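Local coordinates for protein glycosyl hydrolase BlGH5_18 (Bifidobacterium longum subsp. infantis, PDB 7LQX) that probably hydrolyses glycosidic bonds during N-glycan breakdown, as a glycoside hydrolase of family 5, subfamily 18, at residues His62-Pro67 with Tyr102-Gln107; Arg89-Ala94 with Glu152-Gly157; Phe217-Ala222 with Gly375-Arg380; Ile231-Phe236 with Ala252-Leu257. One frame throughout, in Å; residues are numbered along the deposited sequence.

Contact 1: His62-Pro67 with Tyr102-Gln107; sequences HVRVFP and YVDVFQ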
loop_
_atom_site.group_PDB
_atom_site.type_symbol
_atom_site.label_atom_id
_atom_site.label_comp_id
_atom_site.label_asym_id
_atom_site.label_seq_id
_atom_site.Cartn_x
_atom_site.Cartn_y
_atom_site.Cartn_z
ATOM N N HIS A 62 9.634 22.166 19.100
ATOM C CA HIS A 62 9.938 21.034 18.238
ATOM C C HIS A 62 8.683 20.528 17.550
ATOM O O HIS A 62 7.555 20.809 17.964
ATOM C CB HIS A 62 10.583 19.871 19.015
ATOM C CG HIS A 62 9.637 19.160 19.939
ATOM N ND1 HIS A 62 9.425 19.568 21.234
ATOM C CD2 HIS A 62 8.847 18.074 19.754
ATOM C CE1 HIS A 62 8.543 18.766 21.809
ATOM N NE2 HIS A 62 8.178 17.850 20.934
ATOM N N VAL A 63 8.920 19.744 16.501
ATOM C CA VAL A 63 7.901 18.979 15.809
ATOM C C VAL A 63 8.358 17.530 15.691
ATOM O O VAL A 63 9.554 17.229 15.647
ATOM C CB VAL A 63 7.605 19.550 14.403
ATOM C CG1 VAL A 63 6.967 20.928 14.495
ATOM C CG2 VAL A 63 8.867 19.599 13.549
ATOM N N ARG A 64 7.379 16.628 15.639
ATOM C CA ARG A 64 7.567 15.228 15.269
ATOM C C ARG A 64 6.952 15.041 13.888
ATOM O O ARG A 64 5.818 15.466 13.654
ATOM C CB ARG A 64 6.909 14.319 16.309
ATOM C CG ARG A 64 7.039 12.828 16.061
ATOM C CD ARG A 64 6.625 12.041 17.301
ATOM N NE ARG A 64 6.477 10.620 16.997
ATOM C CZ ARG A 64 5.373 9.904 17.200
ATOM N NH1 ARG A 64 4.288 10.446 17.738
ATOM N NH2 ARG A 64 5.365 8.625 16.869
ATOM N N VAL A 65 7.710 14.456 12.967
ATOM C CA VAL A 65 7.258 14.365 11.586
ATOM C C VAL A 65 7.306 12.932 11.086
ATOM O O VAL A 65 8.107 12.109 11.542
ATOM C CB VAL A 65 8.039 15.313 10.653
ATOM C CG1 VAL A 65 7.973 16.736 11.186
ATOM C CG2 VAL A 65 9.477 14.855 10.516
ATOM N N PHE A 66 6.445 12.661 10.110
ATOM C CA PHE A 66 6.088 11.315 9.687
ATOM C C PHE A 66 6.138 11.118 8.179
ATOM O O PHE A 66 5.128 11.309 7.492
ATOM C CB PHE A 66 4.667 10.987 10.161
ATOM C CG PHE A 66 4.454 11.166 11.633
ATOM C CD1 PHE A 66 4.656 10.107 12.490
ATOM C CD2 PHE A 66 4.063 12.382 12.157
ATOM C CE1 PHE A 66 4.468 10.251 13.847
ATOM C CE2 PHE A 66 3.868 12.537 13.524
ATOM C CZ PHE A 66 4.068 11.467 14.365
ATOM N N PRO A 67 7.272 10.674 7.636
ATOM C CA PRO A 67 7.278 10.161 6.260
ATOM C C PRO A 67 6.485 8.863 6.173
ATOM O O PRO A 67 6.167 8.223 7.178
ATOM C CB PRO A 67 8.764 9.934 5.968
ATOM C CG PRO A 67 9.370 9.698 7.312
ATOM C CD PRO A 67 8.603 10.565 8.267
ATOM N N TYR A 102 12.093 15.848 15.265
ATOM C CA TYR A 102 12.241 14.420 15.517
ATOM C C TYR A 102 11.475 13.689 14.421
ATOM O O TYR A 102 10.373 14.098 14.054
ATOM C CB TYR A 102 11.664 14.084 16.900
ATOM C CG TYR A 102 12.436 14.736 18.023
ATOM C CD1 TYR A 102 12.209 16.056 18.361
ATOM C CD2 TYR A 102 13.427 14.046 18.705
ATOM C CE1 TYR A 102 12.939 16.674 19.358
ATOM C CE2 TYR A 102 14.160 14.653 19.713
ATOM C CZ TYR A 102 13.910 15.971 20.034
ATOM O OH TYR A 102 14.638 16.595 21.027
ATOM N N VAL A 103 12.066 12.638 13.853
ATOM C CA VAL A 103 11.490 11.959 12.692
ATOM C C VAL A 103 11.198 10.509 13.052
ATOM O O VAL A 103 12.047 9.832 13.638
ATOM C CB VAL A 103 12.455 12.024 11.492
ATOM C CG1 VAL A 103 11.892 11.263 10.300
ATOM C CG2 VAL A 103 12.745 13.456 11.113
ATOM N N ASP A 104 10.008 10.024 12.695
ATOM C CA ASP A 104 9.673 8.609 12.817
ATOM C C ASP A 104 9.923 7.947 11.463
ATOM O O ASP A 104 9.426 8.435 10.440
ATOM C CB ASP A 104 8.199 8.409 13.170
ATOM C CG ASP A 104 7.906 8.559 14.645
ATOM O OD1 ASP A 104 8.333 9.556 15.259
ATOM O OD2 ASP A 104 7.206 7.676 15.191
ATOM N N VAL A 105 10.646 6.819 11.449
ATOM C CA VAL A 105 11.120 6.288 10.169
ATOM C C VAL A 105 10.032 5.517 9.424
ATOM O O VAL A 105 9.824 5.756 8.230
ATOM C CB VAL A 105 12.401 5.448 10.309
ATOM C CG1 VAL A 105 12.818 4.902 8.934
ATOM C CG2 VAL A 105 13.512 6.270 10.923
ATOM N N PHE A 106 9.362 4.555 10.086
ATOM C CA PHE A 106 8.487 3.588 9.409
ATOM C C PHE A 106 7.019 3.797 9.769
ATOM O O PHE A 106 6.554 3.320 10.808
ATOM C CB PHE A 106 8.870 2.143 9.754
ATOM C CG PHE A 106 10.255 1.754 9.329
ATOM C CD1 PHE A 106 10.542 1.497 8.002
ATOM C CD2 PHE A 106 11.276 1.633 10.266
ATOM C CE1 PHE A 106 11.827 1.136 7.617
ATOM C CE2 PHE A 106 12.557 1.275 9.880
ATOM C CZ PHE A 106 12.833 1.037 8.562
ATOM N N GLN A 107 6.283 4.458 8.877
ATOM C CA GLN A 107 4.821 4.529 8.939
ATOM C C GLN A 107 4.320 3.839 7.676
ATOM O O GLN A 107 4.354 4.447 6.605
ATOM C CB GLN A 107 4.316 5.970 9.007
ATOM C CG GLN A 107 4.473 6.612 10.376
ATOM C CD GLN A 107 5.920 6.805 10.764
ATOM O OE1 GLN A 107 6.386 6.248 11.758
ATOM N NE2 GLN A 107 6.637 7.600 9.990
HETATM O O HOH W 1 7.623 5.807 6.784
#
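Arg64 meets Asp104 side-on: NE of Arg64 lies 2.8 Å from OD1 of Asp104, and NH2 of Arg64 lies 2.7 Å from OD2 of Asp104. This salt bridge puts one nitrogen on each oxygen, yet the guanidinium and carboxylate planes are turned 53° apart and both oxygens are approached from above the carboxylate plane. An extended chain, with CG anti to the backbone N (chi1 -179°), brings the arginine head up to that carboxylate. CE1 of Phe66 sits over the centre of one guanidinium face and limits tilting on that side. Replacing Arg64 by a leucine would probably leave the buried Asp104 carboxylate without its countercharge and let it turn.

Further back, the edge of the Tyr102 ring is directed at the face of His62 in an offset T-shaped pair, planes at 83°; NE2 of His62 is bonded to Thr310. Beyond the strands, Gln107 bends at chi2, and its NE2 reaches O of Pro67 at 2.9 Å and O of Asp104 at 2.9 Å. On the sheet face opposite Arg64 and Tyr102, CG2 of Val65, in one of its two modelled positions, packs on CG2 of Val103. Regular parallel pairing underlies all this: Tyr102 N bonds to Val63 O, Val65 N to Tyr102 O and Asp104 N to Val65 O.

Arg64 also pairs through NH1 with Glu276 and Asn29. Such a multiply bonded arginine, buried at the C-terminal end of its strand where (beta/alpha)8 glycosidases form their active site, is consistent with a fixed polar floor to that site.

Contact 2: Arg89-Ala94 with Glu152-Gly157; sequences RMVHIA and EPAFRG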
loop_
_atom_site.group_PDB
_atom_site.type_symbol
_atom_site.label_atom_id
_atom_site.label_comp_id
_atom_site.label_asym_id
_atom_site.label_seq_id
_atom_site.Cartn_x
_atom_site.Cartn_y
_atom_site.Cartn_z
ATOM N N ARG A 89 14.029 18.241 3.727
ATOM C CA ARG A 89 13.544 19.598 3.511
ATOM C C ARG A 89 12.564 20.006 4.603
ATOM O O ARG A 89 12.597 21.142 5.087
ATOM C CB ARG A 89 12.898 19.714 2.129
ATOM C CG ARG A 89 12.283 21.077 1.852
ATOM C CD ARG A 89 13.306 22.139 1.521
ATOM N NE ARG A 89 12.657 23.343 1.006
ATOM C CZ ARG A 89 12.120 23.444 -0.208
ATOM N NH1 ARG A 89 12.146 22.411 -1.039
ATOM N NH2 ARG A 89 11.553 24.579 -0.593
HETATM N N MSE A 90 11.684 19.095 5.005
HETATM C CA MSE A 90 10.716 19.420 6.043
HETATM C C MSE A 90 11.423 19.713 7.363
HETATM O O MSE A 90 11.052 20.650 8.075
HETATM C CB MSE A 90 9.709 18.287 6.197
HETATM C CG MSE A 90 8.626 18.599 7.204
HETATM SE SE MSE A 90 7.273 17.247 7.284
HETATM C CE MSE A 90 6.418 17.608 5.637
ATOM N N VAL A 91 12.433 18.900 7.678
ATOM C CA VAL A 91 13.276 19.154 8.842
ATOM C C VAL A 91 13.963 20.506 8.716
ATOM O O VAL A 91 13.998 21.297 9.666
ATOM C CB VAL A 91 14.297 18.013 9.010
ATOM C CG1 VAL A 91 15.344 18.402 10.033
ATOM C CG2 VAL A 91 13.585 16.729 9.374
ATOM N N HIS A 92 14.529 20.779 7.537
ATOM C CA HIS A 92 15.215 22.040 7.296
ATOM C C HIS A 92 14.293 23.221 7.550
ATOM O O HIS A 92 14.702 24.216 8.161
ATOM C CB HIS A 92 15.736 22.061 5.860
ATOM C CG HIS A 92 16.661 23.198 5.568
ATOM N ND1 HIS A 92 17.936 23.268 6.085
ATOM C CD2 HIS A 92 16.495 24.312 4.819
ATOM C CE1 HIS A 92 18.517 24.376 5.661
ATOM N NE2 HIS A 92 17.664 25.027 4.893
ATOM N N ILE A 93 13.041 23.125 7.102
ATOM C CA ILE A 93 12.096 24.223 7.274
ATOM C C ILE A 93 11.734 24.404 8.742
ATOM O O ILE A 93 11.641 25.532 9.237
ATOM C CB ILE A 93 10.855 23.993 6.391
ATOM C CG1 ILE A 93 11.233 24.095 4.912
ATOM C CG2 ILE A 93 9.765 24.983 6.744
ATOM C CD1 ILE A 93 10.138 23.622 3.958
ATOM N N ALA A 94 11.500 23.305 9.461
ATOM C CA ALA A 94 11.282 23.421 10.900
ATOM C C ALA A 94 12.412 24.203 11.559
ATOM O O ALA A 94 12.168 25.105 12.369
ATOM C CB ALA A 94 11.157 22.027 11.512
ATOM N N GLU A 152 21.400 18.063 9.099
ATOM C CA GLU A 152 20.564 19.208 9.430
ATOM C C GLU A 152 20.730 19.568 10.894
ATOM O O GLU A 152 20.417 18.734 11.757
ATOM C CB GLU A 152 19.100 18.868 9.164
ATOM C CG GLU A 152 18.741 18.730 7.696
ATOM C CD GLU A 152 18.894 20.028 6.927
ATOM O OE1 GLU A 152 18.731 21.109 7.528
ATOM O OE2 GLU A 152 19.177 19.967 5.710
ATOM N N PRO A 153 21.153 20.789 11.232
ATOM C CA PRO A 153 21.303 21.134 12.657
ATOM C C PRO A 153 20.031 20.984 13.475
ATOM O O PRO A 153 20.115 20.737 14.687
ATOM C CB PRO A 153 21.777 22.596 12.623
ATOM C CG PRO A 153 22.425 22.748 11.287
ATOM C CD PRO A 153 21.691 21.839 10.343
ATOM N N ALA A 154 18.855 21.116 12.855
ATOM C CA ALA A 154 17.607 21.034 13.599
ATOM C C ALA A 154 17.204 19.604 13.917
ATOM O O ALA A 154 16.303 19.401 14.740
ATOM C CB ALA A 154 16.468 21.675 12.805
ATOM N N PHE A 155 17.813 18.622 13.257
ATOM C CA PHE A 155 17.451 17.226 13.459
ATOM C C PHE A 155 18.002 16.732 14.785
ATOM O O PHE A 155 19.212 16.793 15.020
ATOM C CB PHE A 155 18.035 16.390 12.325
ATOM C CG PHE A 155 17.857 14.919 12.506
ATOM C CD1 PHE A 155 16.599 14.369 12.449
ATOM C CD2 PHE A 155 18.946 14.079 12.692
ATOM C CE1 PHE A 155 16.420 13.012 12.607
ATOM C CE2 PHE A 155 18.768 12.719 12.845
ATOM C CZ PHE A 155 17.510 12.186 12.797
ATOM N N ARG A 156 17.121 16.231 15.648
ATOM C CA ARG A 156 17.534 15.766 16.961
ATOM C C ARG A 156 17.604 14.250 17.072
ATOM O O ARG A 156 18.312 13.746 17.952
ATOM C CB ARG A 156 16.586 16.309 18.038
ATOM C CG ARG A 156 16.615 17.827 18.191
ATOM C CD ARG A 156 17.759 18.323 19.075
ATOM N NE ARG A 156 19.080 18.157 18.471
ATOM C CZ ARG A 156 19.554 18.911 17.483
ATOM N NH1 ARG A 156 18.806 19.874 16.967
ATOM N NH2 ARG A 156 20.770 18.686 17.000
ATOM N N GLY A 157 16.912 13.521 16.226
ATOM C CA GLY A 157 16.931 12.073 16.319
ATOM C C GLY A 157 15.680 11.456 15.749
ATOM O O GLY A 157 14.805 12.122 15.191
#
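Residues 89-94 of helix 81-96 lean on the type I turn Glu152-Phe155 that leads into a strand, with CA of Val91 6.5 Å from CA of Phe155 and CA of His92 6.4 Å from CA of Glu152. The polar link is a His-carboxylate hydrogen bond: ND1 of His92 donates to OE1 of Glu152 over 2.7 Å, with 163° at the hydrogen. OE1 lies in the plane of the imidazole, at its edge, and is met on the syn side, somewhat out of the carboxylate plane; the ring and carboxylate planes are nearly perpendicular, at 81°. Glu152 reaches this place by bending at chi2 (-65°), which turns the carboxylate toward the imidazole of His92. Its OE2 forms a salt bridge with Arg88, a neighbour likely to help keep the carboxylate ionised. Cutting Glu152 back to an alanine would probably cost both His92 ND1 and Arg88 their shared acceptor, leaving only apolar contact between turn and helix.

Beside the polar pair the packing is apolar. CG1 of Val91 rests against both CB of Glu152, at 3.9 Å, and CB of Phe155, at 4.1 Å, while CB of Ala154 lies near the Val91 carbonyl.

Val91 touches Ala101 and Val103 of strand 100-104 and Leu149 of helix 132-149, whose Leu149 and Tyr146 also meet Phe155; the contact thus lies where the outer helix layer of the barrel packs on neighbouring parallel strands.

Contact 3: Phe217-Ala222 with Gly375-Arg380; sequences FTPVQA and GNPLNR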
loop_
_atom_site.group_PDB
_atom_site.type_symbol
_atom_site.label_atom_id
_atom_site.label_comp_id
_atom_site.label_asym_id
_atom_site.label_seq_id
_atom_site.Cartn_x
_atom_site.Cartn_y
_atom_site.Cartn_z
ATOM N N PHE A 217 5.976 -6.809 22.509
ATOM C CA PHE A 217 6.629 -5.582 22.953
ATOM C C PHE A 217 6.305 -5.406 24.430
ATOM O O PHE A 217 5.152 -5.578 24.829
ATOM C CB PHE A 217 6.110 -4.408 22.134
ATOM C CG PHE A 217 6.655 -4.364 20.740
ATOM C CD1 PHE A 217 6.153 -5.187 19.740
ATOM C CD2 PHE A 217 7.675 -3.490 20.427
ATOM C CE1 PHE A 217 6.672 -5.128 18.471
ATOM C CE2 PHE A 217 8.186 -3.425 19.161
ATOM C CZ PHE A 217 7.694 -4.248 18.187
ATOM N N THR A 218 7.310 -5.095 25.237
ATOM C CA THR A 218 7.196 -5.200 26.684
ATOM C C THR A 218 7.552 -3.912 27.405
ATOM O O THR A 218 8.289 -3.071 26.884
ATOM C CB THR A 218 8.155 -6.285 27.206
ATOM O OG1 THR A 218 9.490 -5.814 26.986
ATOM C CG2 THR A 218 7.942 -7.620 26.499
ATOM N N PRO A 219 7.072 -3.755 28.642
ATOM C CA PRO A 219 7.495 -2.598 29.453
ATOM C C PRO A 219 9.002 -2.454 29.595
ATOM O O PRO A 219 9.523 -1.331 29.532
ATOM C CB PRO A 219 6.813 -2.867 30.803
ATOM C CG PRO A 219 5.572 -3.640 30.423
ATOM C CD PRO A 219 6.010 -4.538 29.299
ATOM N N VAL A 220 9.719 -3.557 29.806
ATOM C CA VAL A 220 11.169 -3.466 29.955
ATOM C C VAL A 220 11.814 -2.892 28.696
ATOM O O VAL A 220 12.711 -2.042 28.777
ATOM C CB VAL A 220 11.760 -4.831 30.360
ATOM C CG1 VAL A 220 13.272 -4.846 30.187
ATOM C CG2 VAL A 220 11.369 -5.165 31.803
ATOM N N GLN A 221 11.364 -3.319 27.510
ATOM C CA GLN A 221 11.913 -2.748 26.284
ATOM C C GLN A 221 11.601 -1.256 26.195
ATOM O O GLN A 221 12.464 -0.443 25.838
ATOM C CB GLN A 221 11.319 -3.439 25.056
ATOM C CG GLN A 221 11.668 -4.885 24.862
ATOM C CD GLN A 221 10.653 -5.582 23.978
ATOM O OE1 GLN A 221 9.654 -4.989 23.589
ATOM N NE2 GLN A 221 10.892 -6.856 23.680
ATOM N N ALA A 222 10.355 -0.883 26.488
ATOM C CA ALA A 222 9.954 0.507 26.335
ATOM C C ALA A 222 10.750 1.415 27.254
ATOM O O ALA A 222 11.060 2.554 26.887
ATOM C CB ALA A 222 8.462 0.664 26.626
ATOM N N GLY A 375 11.544 -9.179 34.438
ATOM C CA GLY A 375 11.227 -7.852 34.919
ATOM C C GLY A 375 9.938 -7.260 34.395
ATOM O O GLY A 375 9.649 -6.095 34.692
ATOM N N ASN A 376 9.151 -8.021 33.671
ATOM C CA ASN A 376 7.863 -7.563 33.177
ATOM C C ASN A 376 6.746 -8.011 34.110
ATOM O O ASN A 376 6.886 -8.990 34.848
ATOM C CB ASN A 376 7.637 -8.126 31.774
ATOM C CG ASN A 376 8.542 -7.478 30.743
ATOM O OD1 ASN A 376 8.568 -6.258 30.615
ATOM N ND2 ASN A 376 9.323 -8.293 30.039
ATOM N N PRO A 377 5.618 -7.305 34.122
ATOM C CA PRO A 377 4.552 -7.671 35.059
ATOM C C PRO A 377 4.076 -9.097 34.846
ATOM O O PRO A 377 3.951 -9.569 33.715
ATOM C CB PRO A 377 3.439 -6.665 34.736
ATOM C CG PRO A 377 4.136 -5.513 34.134
ATOM C CD PRO A 377 5.245 -6.120 33.320
ATOM N N LEU A 378 3.793 -9.783 35.952
ATOM C CA LEU A 378 3.034 -11.019 35.852
ATOM C C LEU A 378 1.657 -10.760 35.262
ATOM O O LEU A 378 1.094 -11.621 34.577
ATOM C CB LEU A 378 2.869 -11.646 37.227
ATOM C CG LEU A 378 4.145 -12.072 37.942
ATOM C CD1 LEU A 378 3.819 -12.592 39.337
ATOM C CD2 LEU A 378 4.882 -13.116 37.132
ATOM N N ASN A 379 1.102 -9.575 35.515
ATOM C CA ASN A 379 -0.262 -9.233 35.111
ATOM C C ASN A 379 -0.239 -7.811 34.555
ATOM O O ASN A 379 -0.485 -6.839 35.276
ATOM C CB ASN A 379 -1.192 -9.359 36.308
ATOM C CG ASN A 379 -2.638 -9.337 35.925
ATOM O OD1 ASN A 379 -3.014 -8.781 34.900
ATOM N ND2 ASN A 379 -3.470 -9.945 36.754
ATOM N N ARG A 380 0.066 -7.687 33.261
ATOM C CA ARG A 380 -0.019 -6.377 32.631
ATOM C C ARG A 380 -1.454 -5.870 32.611
ATOM O O ARG A 380 -1.693 -4.660 32.699
ATOM C CB ARG A 380 0.531 -6.421 31.205
ATOM C CG ARG A 380 1.946 -5.925 31.095
ATOM C CD ARG A 380 2.393 -5.792 29.659
ATOM N NE ARG A 380 3.027 -7.000 29.157
ATOM C CZ ARG A 380 3.536 -7.101 27.935
ATOM N NH1 ARG A 380 3.481 -6.068 27.108
ATOM N NH2 ARG A 380 4.087 -8.230 27.534
HETATM O O HOH W 2 11.238 -7.768 27.765
#
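NH1 of Arg380 is held by two carbonyls, O of Phe217 at 2.9 Å and O of Val209. The Phe217 oxygen is approached in its carbonyl plane, with 150° at the hydrogen, and lies somewhat tilted from the guanidinium plane. A bend at chi3 (-91°) swings the guanidinium over Pro219, whose CD sits above one face, offset toward the rim and 3.7 Å from NH1 of Arg380. NH2 of Arg380 bonds to the carbonyl of His215, so the arginine head is fixed in both position and rotation by backbone oxygens before helix 219-224.

That helix begins with Thr218 as its N-cap. Thr218 and Gln221 form a capping box: OG1 of Thr218 accepts from N of Gln221 at 3.2 Å, and N of Thr218 donates back to OE1 of Gln221. Asn376, in the loop after strand 365-369, supplies an acceptor for another amide of the first turn. Its OD1 takes the hydrogen of Val220 N at 3.0 Å, in the amide's carbonyl plane, with 161° at the hydrogen. CG2 of Val220 comes across the amide, 3.2 Å from OD1 of Asn376, a close fit. The other end of the amide is engaged through a water: ND2 of Asn376 donates to it, and the same water is hydrogen-bonded to OG1 of Thr218.

Around these bonds, CG of Pro219 meets CD of Pro377 at 3.8 Å, and both prolines touch Phe264 of helix 248-264. Gly375 sets its O 3.5 Å from CG2 of Val220; a CB on this glycine would press tightly on that same methyl and, at these backbone angles, would also collide with the preceding carbonyl O, reason enough for glycine.

Contact 4: Ile231-Phe236 with Ala252-Leu257; sequences IHSWVF and AHALYL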
loop_
_atom_site.group_PDB
_atom_site.type_symbol
_atom_site.label_atom_id
_atom_site.label_comp_id
_atom_site.label_asym_id
_atom_site.label_seq_id
_atom_site.Cartn_x
_atom_site.Cartn_y
_atom_site.Cartn_z
ATOM N N ILE A 231 5.659 7.669 25.362
ATOM C CA ILE A 231 4.304 7.352 25.798
ATOM C C ILE A 231 3.333 8.038 24.855
ATOM O O ILE A 231 3.544 9.193 24.469
ATOM C CB ILE A 231 4.072 7.811 27.252
ATOM C CG1 ILE A 231 4.966 6.982 28.177
ATOM C CG2 ILE A 231 2.600 7.700 27.633
ATOM C CD1 ILE A 231 4.952 7.416 29.593
ATOM N N HIS A 232 2.272 7.324 24.481
ATOM C CA HIS A 232 1.185 7.880 23.682
ATOM C C HIS A 232 -0.069 7.695 24.523
ATOM O O HIS A 232 -0.547 6.566 24.677
ATOM C CB HIS A 232 1.023 7.158 22.347
ATOM C CG HIS A 232 2.167 7.353 21.406
ATOM N ND1 HIS A 232 2.165 6.822 20.136
ATOM C CD2 HIS A 232 3.349 7.995 21.546
ATOM C CE1 HIS A 232 3.288 7.147 19.523
ATOM N NE2 HIS A 232 4.034 7.837 20.366
ATOM N N SER A 233 -0.598 8.786 25.072
ATOM C CA SER A 233 -1.670 8.728 26.064
ATOM C C SER A 233 -3.000 9.086 25.418
ATOM O O SER A 233 -3.217 10.238 25.030
ATOM C CB SER A 233 -1.360 9.671 27.221
ATOM O OG SER A 233 -2.378 9.601 28.193
ATOM N N TRP A 234 -3.916 8.109 25.373
ATOM C CA TRP A 234 -5.188 8.223 24.658
ATOM C C TRP A 234 -6.331 7.723 25.533
ATOM O O TRP A 234 -6.501 6.513 25.715
ATOM C CB TRP A 234 -5.125 7.463 23.338
ATOM C CG TRP A 234 -4.259 8.160 22.358
ATOM C CD1 TRP A 234 -3.003 7.799 21.952
ATOM C CD2 TRP A 234 -4.561 9.385 21.689
ATOM N NE1 TRP A 234 -2.517 8.719 21.052
ATOM C CE2 TRP A 234 -3.456 9.700 20.873
ATOM C CE3 TRP A 234 -5.656 10.246 21.700
ATOM C CZ2 TRP A 234 -3.429 10.829 20.067
ATOM C CZ3 TRP A 234 -5.623 11.367 20.903
ATOM C CH2 TRP A 234 -4.518 11.654 20.102
ATOM N N VAL A 235 -7.143 8.659 26.033
ATOM C CA VAL A 235 -8.183 8.337 27.009
ATOM C C VAL A 235 -9.407 7.675 26.400
ATOM O O VAL A 235 -10.321 7.304 27.148
ATOM C CB VAL A 235 -8.569 9.564 27.862
ATOM C CG1 VAL A 235 -7.390 9.991 28.734
ATOM C CG2 VAL A 235 -9.062 10.721 26.993
ATOM N N PHE A 236 -9.451 7.495 25.076
ATOM C CA PHE A 236 -10.475 6.643 24.479
ATOM C C PHE A 236 -10.217 5.154 24.705
ATOM O O PHE A 236 -10.996 4.318 24.228
ATOM C CB PHE A 236 -10.651 6.926 22.981
ATOM C CG PHE A 236 -9.403 6.763 22.148
ATOM C CD1 PHE A 236 -8.715 5.560 22.092
ATOM C CD2 PHE A 236 -8.944 7.816 21.380
ATOM C CE1 PHE A 236 -7.585 5.428 21.305
ATOM C CE2 PHE A 236 -7.822 7.681 20.583
ATOM C CZ PHE A 236 -7.151 6.490 20.541
ATOM N N ALA A 252 -5.661 12.257 34.661
ATOM C CA ALA A 252 -4.455 11.688 35.243
ATOM C C ALA A 252 -3.813 10.625 34.365
ATOM O O ALA A 252 -2.739 10.141 34.709
ATOM C CB ALA A 252 -4.764 11.068 36.608
ATOM N N HIS A 253 -4.415 10.268 33.233
ATOM C CA HIS A 253 -3.944 9.097 32.502
ATOM C C HIS A 253 -2.509 9.261 32.016
ATOM O O HIS A 253 -1.726 8.302 32.045
ATOM C CB HIS A 253 -4.877 8.768 31.334
ATOM C CG HIS A 253 -4.531 7.487 30.643
ATOM N ND1 HIS A 253 -3.680 7.431 29.559
ATOM C CD2 HIS A 253 -4.880 6.207 30.913
ATOM C CE1 HIS A 253 -3.529 6.174 29.187
ATOM N NE2 HIS A 253 -4.246 5.410 29.989
ATOM N N ALA A 254 -2.148 10.451 31.525
ATOM C CA ALA A 254 -0.798 10.633 30.996
ATOM C C ALA A 254 0.236 10.544 32.110
ATOM O O ALA A 254 1.278 9.899 31.950
ATOM C CB ALA A 254 -0.681 11.966 30.254
ATOM N N LEU A 255 -0.040 11.187 33.250
ATOM C CA LEU A 255 0.827 11.048 34.413
ATOM C C LEU A 255 0.970 9.591 34.817
ATOM O O LEU A 255 2.070 9.126 35.146
ATOM C CB LEU A 255 0.243 11.851 35.576
ATOM C CG LEU A 255 0.944 11.668 36.924
ATOM C CD1 LEU A 255 2.410 12.060 36.849
ATOM C CD2 LEU A 255 0.236 12.467 38.014
ATOM N N TYR A 256 -0.145 8.859 34.822
ATOM C CA TYR A 256 -0.106 7.457 35.214
ATOM C C TYR A 256 0.835 6.660 34.325
ATOM O O TYR A 256 1.664 5.894 34.822
ATOM C CB TYR A 256 -1.510 6.857 35.168
ATOM C CG TYR A 256 -1.500 5.356 35.356
ATOM C CD1 TYR A 256 -1.173 4.795 36.584
ATOM C CD2 TYR A 256 -1.782 4.507 34.304
ATOM C CE1 TYR A 256 -1.153 3.438 36.761
ATOM C CE2 TYR A 256 -1.770 3.136 34.472
ATOM C CZ TYR A 256 -1.446 2.608 35.710
ATOM O OH TYR A 256 -1.430 1.246 35.902
ATOM N N LEU A 257 0.717 6.808 33.005
ATOM C CA LEU A 257 1.603 6.060 32.124
ATOM C C LEU A 257 3.057 6.450 32.349
ATOM O O LEU A 257 3.956 5.602 32.287
ATOM C CB LEU A 257 1.213 6.265 30.663
ATOM C CG LEU A 257 0.057 5.390 30.187
ATOM C CD1 LEU A 257 -0.181 5.553 28.686
ATOM C CD2 LEU A 257 0.275 3.913 30.530
#
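Ser233 and His253 carry the polar part of the contact, a single hydrogen bond of 2.9 Å between OG of Ser233 and ND1 of His253. The hydroxyl lies at the edge of the imidazole, near its plane. Two torsions bring the pair together: OG of Ser233 is anti to its backbone N (chi1 -179°), and the ring of His253 likewise leaves anti to the backbone N (chi1 -173°). The serine oxygen also rests 3.4 Å from CA of Ala254, so it touches the helix backbone beside the histidine.

The two segments belong to a beta-alpha unit of the (beta/alpha)8 barrel. Strand residues 231-233 and residues 252-257 of helix 248-264 run almost antiparallel, at 158°, with the axes of these short segments 8.5 Å apart, as expected for a helix returning along the outside of the strand that precedes it. Side chains alternate accordingly. Ile231 and Ser233 face the helix, while His232 and Trp234 point away from it, to hydrogen bonds with Glu163 and Glu276 respectively.

Apolar contacts flank the serine. At the start of the strand segment, in one of the two conformers modelled for Ile231, its CG2 packs 3.6 Å from CB of Leu257 and 3.7 Å from CD1 of Leu257, the two side chains crossing at a slant. In the middle, CB of Ser233 lies 3.9 Å from CB of Ala254, a residue small enough for the strand to come close. Past the strand, Val235 and His253 pass one another, running contrary ways, with CG1 of Val235 3.8 Å from CB of His253.

In the fold
Contacts 1 and 4 are core, their centres about 11 and 10 Å from that of the chain; contacts 3 and 2 lie farther out, about 17 and 20 Å, and include partly exposed residues. Contacts 1, 2 and 4 reach the same parallel sheet: contact 1 joins two strands, contact 2 sets a helix against the turn entering a strand, contact 4 one against a strand. Val103 N probably bonds to Gly157 O, linking contacts 1 and 2, and His232 of contact 4 packs on Arg64. In contact 3 side chains bond to backbone carbonyl and amide groups near a helix start; contact 1 holds a buried salt bridge; contacts 2 and 4 each rely on one histidine bond.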